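Long-range contact in S-adenosylmethionine:tRNA ribosyltransferase-isomerase (Thermotoga maritima, PDB 1VKY), which probably transfers and isomerises the ribose moiety of S-adenosylmethionine onto preQ1-modified tRNA, giving epoxyqueuosine in the queuosine pathway: residues Q205-V213 / E234-K245. Numbering follows the deposited sequence.
Sequences QFAEVVLHV and EFYQVPKETVRK
H212 and Q237 meet diagonally across two antiparallel strands: NE2 of the imidazole donates to Q237 OE1 at 2.7 Å. The acceptor lies almost in the ring plane, yet the nitrogen is tilted from the plane of the amide, the two flat groups being turned 39° apart. Q237 reaches the ring with its chain extended, CG anti to the backbone N (chi1 -178°), while its CB touches the ring edge in plane. V210 CG1 sits over one face of the imidazole, offset toward the rim. The amide is held from both ends, because NE2 of Q237 donates to E96 in strand 89-97; I95 of that strand also touches H212 and Q237. With H212 replaced by an alanine, which has no ring to donate, the Q237 amide would probably be freer to turn and a gap would be likely to open beside V210 CG1.

Beneath these side chains, V210 pairs with Q237 and H212 with F235, each through two backbone hydrogen bonds. On the other face of the sheet, L211 CD1 packs beside the backbone of F235 and 4.1 Å from E234 CB.

Past V238 the 234-245 segment leaves the sheet, and side chains from the first turns of helix 240-252 meet the edge of strand 205-213. T242 OG1, anti to its carbonyl carbon (chi1 -61°), donates to E208 O at 2.6 Å; a water bridges the same hydroxyl to E208 N. One helical turn on, extended K245 brings NZ to F206 O at 2.8 Å, nearly along the C=O axis, its CD passing 4.0 Å from A207 CB. Strands 205-213 and 234-238 thus form an antiparallel pair within the large mixed sheet of QueA, the latter running through P239, at the N-cap position, into helix 240-252, while the opposite edge of 205-213 bonds to the parallel strand 67-75.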
loop_
_atom_site.group_PDB
_atom_site.type_symbol
_atom_site.label_atom_id
_atom_site.label_comp_id
_atom_site.label_asym_id
_atom_site.label_seq_id
_atom_site.Cartn_x
_atom_site.Cartn_y
_atom_site.Cartn_z
ATOM N N GLN B 205 -19.059 -18.542 -12.990
ATOM C CA GLN B 205 -19.709 -17.252 -13.242
ATOM C C GLN B 205 -19.212 -16.150 -12.297
ATOM O O GLN B 205 -18.677 -16.435 -11.217
ATOM C CB GLN B 205 -21.209 -17.423 -13.100
ATOM C CG GLN B 205 -21.765 -18.388 -14.165
ATOM C CD GLN B 205 -23.244 -18.226 -14.389
ATOM O OE1 GLN B 205 -23.831 -17.145 -14.156
ATOM N NE2 GLN B 205 -23.868 -19.301 -14.859
ATOM N N PHE B 206 -19.401 -14.897 -12.711
ATOM C CA PHE B 206 -19.012 -13.722 -11.932
ATOM C C PHE B 206 -20.190 -12.775 -11.713
ATOM O O PHE B 206 -21.073 -12.667 -12.557
ATOM C CB PHE B 206 -17.893 -12.958 -12.652
ATOM C CG PHE B 206 -16.567 -13.664 -12.584
ATOM C CD1 PHE B 206 -16.324 -14.781 -13.389
ATOM C CD2 PHE B 206 -15.615 -13.285 -11.657
ATOM C CE1 PHE B 206 -15.114 -15.485 -13.282
ATOM C CE2 PHE B 206 -14.399 -13.997 -11.554
ATOM C CZ PHE B 206 -14.161 -15.083 -12.372
ATOM N N ALA B 207 -20.222 -12.114 -10.558
ATOM C CA ALA B 207 -21.172 -11.041 -10.330
ATOM C C ALA B 207 -20.508 -10.028 -9.453
ATOM O O ALA B 207 -19.459 -10.296 -8.841
ATOM C CB ALA B 207 -22.433 -11.553 -9.681
ATOM N N GLU B 208 -21.102 -8.843 -9.398
ATOM C CA GLU B 208 -20.559 -7.794 -8.556
ATOM C C GLU B 208 -21.549 -7.148 -7.591
ATOM O O GLU B 208 -22.761 -7.006 -7.852
ATOM C CB GLU B 208 -19.804 -6.744 -9.412
ATOM C CG GLU B 208 -20.615 -5.667 -10.052
ATOM C CD GLU B 208 -19.730 -4.609 -10.739
ATOM O OE1 GLU B 208 -18.616 -4.972 -11.259
ATOM O OE2 GLU B 208 -20.167 -3.418 -10.754
ATOM N N VAL B 209 -21.012 -6.759 -6.438
ATOM C CA VAL B 209 -21.742 -5.871 -5.564
ATOM C C VAL B 209 -20.921 -4.606 -5.532
ATOM O O VAL B 209 -19.726 -4.622 -5.811
ATOM C CB VAL B 209 -21.987 -6.467 -4.136
ATOM C CG1 VAL B 209 -22.926 -7.654 -4.246
ATOM C CG2 VAL B 209 -20.716 -6.823 -3.443
ATOM N N VAL B 210 -21.551 -3.524 -5.142
ATOM C CA VAL B 210 -20.915 -2.209 -5.173
ATOM C C VAL B 210 -21.005 -1.548 -3.801
ATOM O O VAL B 210 -21.975 -1.749 -3.027
ATOM C CB VAL B 210 -21.581 -1.311 -6.259
ATOM C CG1 VAL B 210 -20.818 -0.000 -6.439
ATOM C CG2 VAL B 210 -21.650 -2.036 -7.610
ATOM N N LEU B 211 -19.956 -0.827 -3.461
ATOM C CA LEU B 211 -19.926 -0.027 -2.256
ATOM C C LEU B 211 -19.737 1.426 -2.709
ATOM O O LEU B 211 -18.714 1.782 -3.271
ATOM C CB LEU B 211 -18.808 -0.472 -1.332
ATOM C CG LEU B 211 -18.912 0.157 0.059
ATOM C CD1 LEU B 211 -20.180 -0.271 0.819
ATOM C CD2 LEU B 211 -17.670 -0.134 0.873
ATOM N N HIS B 212 -20.744 2.241 -2.503
ATOM C CA HIS B 212 -20.697 3.634 -2.930
ATOM C C HIS B 212 -20.231 4.458 -1.744
ATOM O O HIS B 212 -20.907 4.490 -0.732
ATOM C CB HIS B 212 -22.066 4.083 -3.349
ATOM C CG HIS B 212 -22.605 3.335 -4.525
ATOM N ND1 HIS B 212 -22.298 3.682 -5.818
ATOM C CD2 HIS B 212 -23.430 2.259 -4.608
ATOM C CE1 HIS B 212 -22.913 2.859 -6.656
ATOM N NE2 HIS B 212 -23.607 1.984 -5.948
ATOM N N VAL B 213 -19.095 5.129 -1.901
ATOM C CA VAL B 213 -18.416 5.837 -0.819
ATOM C C VAL B 213 -18.583 7.365 -0.975
ATOM O O VAL B 213 -18.202 7.970 -1.991
ATOM C CB VAL B 213 -16.939 5.431 -0.768
ATOM C CG1 VAL B 213 -16.244 6.108 0.395
ATOM C CG2 VAL B 213 -16.826 3.919 -0.666
ATOM N N GLU B 234 -21.411 5.152 3.477
ATOM C CA GLU B 234 -21.173 4.098 2.518
ATOM C C GLU B 234 -22.487 3.393 2.284
ATOM O O GLU B 234 -23.211 3.064 3.220
ATOM C CB GLU B 234 -20.132 3.130 3.053
ATOM C CG GLU B 234 -18.731 3.716 3.057
ATOM C CD GLU B 234 -17.704 2.836 3.765
ATOM O OE1 GLU B 234 -18.126 1.842 4.412
ATOM O OE2 GLU B 234 -16.479 3.151 3.677
ATOM N N PHE B 235 -22.824 3.205 1.019
ATOM C CA PHE B 235 -24.050 2.555 0.665
ATOM C C PHE B 235 -23.673 1.341 -0.141
ATOM O O PHE B 235 -22.855 1.431 -1.069
ATOM C CB PHE B 235 -24.963 3.478 -0.162
ATOM C CG PHE B 235 -25.317 4.759 0.529
ATOM C CD1 PHE B 235 -24.488 5.866 0.409
ATOM C CD2 PHE B 235 -26.438 4.853 1.293
ATOM C CE1 PHE B 235 -24.788 7.042 1.045
ATOM C CE2 PHE B 235 -26.758 6.026 1.933
ATOM C CZ PHE B 235 -25.937 7.128 1.806
ATOM N N TYR B 236 -24.241 0.197 0.211
ATOM C CA TYR B 236 -24.044 -0.981 -0.626
ATOM C C TYR B 236 -25.082 -0.963 -1.713
ATOM O O TYR B 236 -26.173 -0.395 -1.560
ATOM C CB TYR B 236 -24.141 -2.293 0.177
ATOM C CG TYR B 236 -25.507 -2.557 0.747
ATOM C CD1 TYR B 236 -26.540 -3.090 -0.058
ATOM C CD2 TYR B 236 -25.803 -2.254 2.067
ATOM C CE1 TYR B 236 -27.775 -3.335 0.463
ATOM C CE2 TYR B 236 -27.047 -2.529 2.584
ATOM C CZ TYR B 236 -28.014 -3.063 1.793
ATOM O OH TYR B 236 -29.265 -3.265 2.309
ATOM N N GLN B 237 -24.752 -1.602 -2.820
ATOM C CA GLN B 237 -25.737 -1.861 -3.866
ATOM C C GLN B 237 -25.568 -3.284 -4.365
ATOM O O GLN B 237 -24.458 -3.711 -4.630
ATOM C CB GLN B 237 -25.525 -0.886 -5.043
ATOM C CG GLN B 237 -26.548 -1.051 -6.190
ATOM C CD GLN B 237 -26.248 -0.192 -7.401
ATOM O OE1 GLN B 237 -25.162 0.369 -7.501
ATOM N NE2 GLN B 237 -27.204 -0.115 -8.331
ATOM N N VAL B 238 -26.675 -4.000 -4.484
ATOM C CA VAL B 238 -26.749 -5.311 -5.103
ATOM C C VAL B 238 -27.732 -5.184 -6.240
ATOM O O VAL B 238 -28.950 -5.165 -6.054
ATOM C CB VAL B 238 -27.241 -6.421 -4.137
ATOM C CG1 VAL B 238 -27.085 -7.807 -4.790
ATOM C CG2 VAL B 238 -26.441 -6.388 -2.849
ATOM N N PRO B 239 -27.199 -5.071 -7.441
ATOM C CA PRO B 239 -28.016 -4.794 -8.573
ATOM C C PRO B 239 -28.796 -5.998 -9.061
ATOM O O PRO B 239 -28.529 -7.141 -8.687
ATOM C CB PRO B 239 -26.988 -4.305 -9.626
ATOM C CG PRO B 239 -25.727 -4.989 -9.281
ATOM C CD PRO B 239 -25.761 -5.187 -7.786
ATOM N N LYS B 240 -29.766 -5.725 -9.922
ATOM C CA LYS B 240 -30.707 -6.720 -10.398
ATOM C C LYS B 240 -30.016 -7.932 -10.968
ATOM O O LYS B 240 -30.436 -9.025 -10.721
ATOM C CB LYS B 240 -31.623 -6.133 -11.474
ATOM C CG LYS B 240 -32.666 -5.124 -10.971
ATOM C CD LYS B 240 -33.710 -4.772 -12.025
ATOM C CE LYS B 240 -35.060 -4.319 -11.403
ATOM N NZ LYS B 240 -36.331 -4.573 -12.205
ATOM N N GLU B 241 -28.956 -7.735 -11.752
ATOM C CA GLU B 241 -28.273 -8.853 -12.420
ATOM C C GLU B 241 -27.578 -9.757 -11.372
ATOM O O GLU B 241 -27.573 -10.987 -11.479
ATOM C CB GLU B 241 -27.271 -8.341 -13.488
ATOM C CG GLU B 241 -26.346 -7.246 -13.045
ATOM C CD GLU B 241 -26.826 -5.780 -13.229
ATOM O OE1 GLU B 241 -28.055 -5.440 -13.182
ATOM O OE2 GLU B 241 -25.898 -4.930 -13.374
ATOM N N THR B 242 -27.079 -9.148 -10.313
ATOM C CA THR B 242 -26.492 -9.923 -9.210
ATOM C C THR B 242 -27.523 -10.676 -8.399
ATOM O O THR B 242 -27.323 -11.830 -8.046
ATOM C CB THR B 242 -25.722 -8.993 -8.289
ATOM O OG1 THR B 242 -24.676 -8.378 -9.031
ATOM C CG2 THR B 242 -24.977 -9.794 -7.161
ATOM N N VAL B 243 -28.651 -10.035 -8.094
ATOM C CA VAL B 243 -29.733 -10.727 -7.423
ATOM C C VAL B 243 -30.172 -11.958 -8.221
ATOM O O VAL B 243 -30.418 -13.022 -7.648
ATOM C CB VAL B 243 -30.950 -9.765 -7.132
ATOM C CG1 VAL B 243 -32.159 -10.537 -6.579
ATOM C CG2 VAL B 243 -30.552 -8.651 -6.152
ATOM N N ARG B 244 -30.316 -11.813 -9.540
ATOM C CA ARG B 244 -30.709 -12.941 -10.394
ATOM C C ARG B 244 -29.703 -14.067 -10.348
ATOM O O ARG B 244 -30.056 -15.225 -10.221
ATOM C CB ARG B 244 -30.857 -12.483 -11.847
ATOM C CG ARG B 244 -31.459 -13.579 -12.718
ATOM C CD ARG B 244 -31.052 -13.575 -14.216
ATOM N NE ARG B 244 -30.559 -12.286 -14.676
ATOM C CZ ARG B 244 -29.326 -12.030 -15.156
ATOM N NH1 ARG B 244 -28.388 -12.985 -15.276
ATOM N NH2 ARG B 244 -29.040 -10.780 -15.532
ATOM N N LYS B 245 -28.422 -13.732 -10.460
ATOM C CA LYS B 245 -27.378 -14.747 -10.416
ATOM C C LYS B 245 -27.283 -15.481 -9.090
ATOM O O LYS B 245 -26.992 -16.676 -9.050
ATOM C CB LYS B 245 -26.060 -14.091 -10.741
ATOM C CG LYS B 245 -25.997 -13.671 -12.188
ATOM C CD LYS B 245 -24.609 -13.257 -12.586
ATOM C CE LYS B 245 -24.467 -13.364 -14.089
ATOM N NZ LYS B 245 -23.152 -12.808 -14.466
HETATM O O HOH W 1 -23.235 -8.426 -11.385
#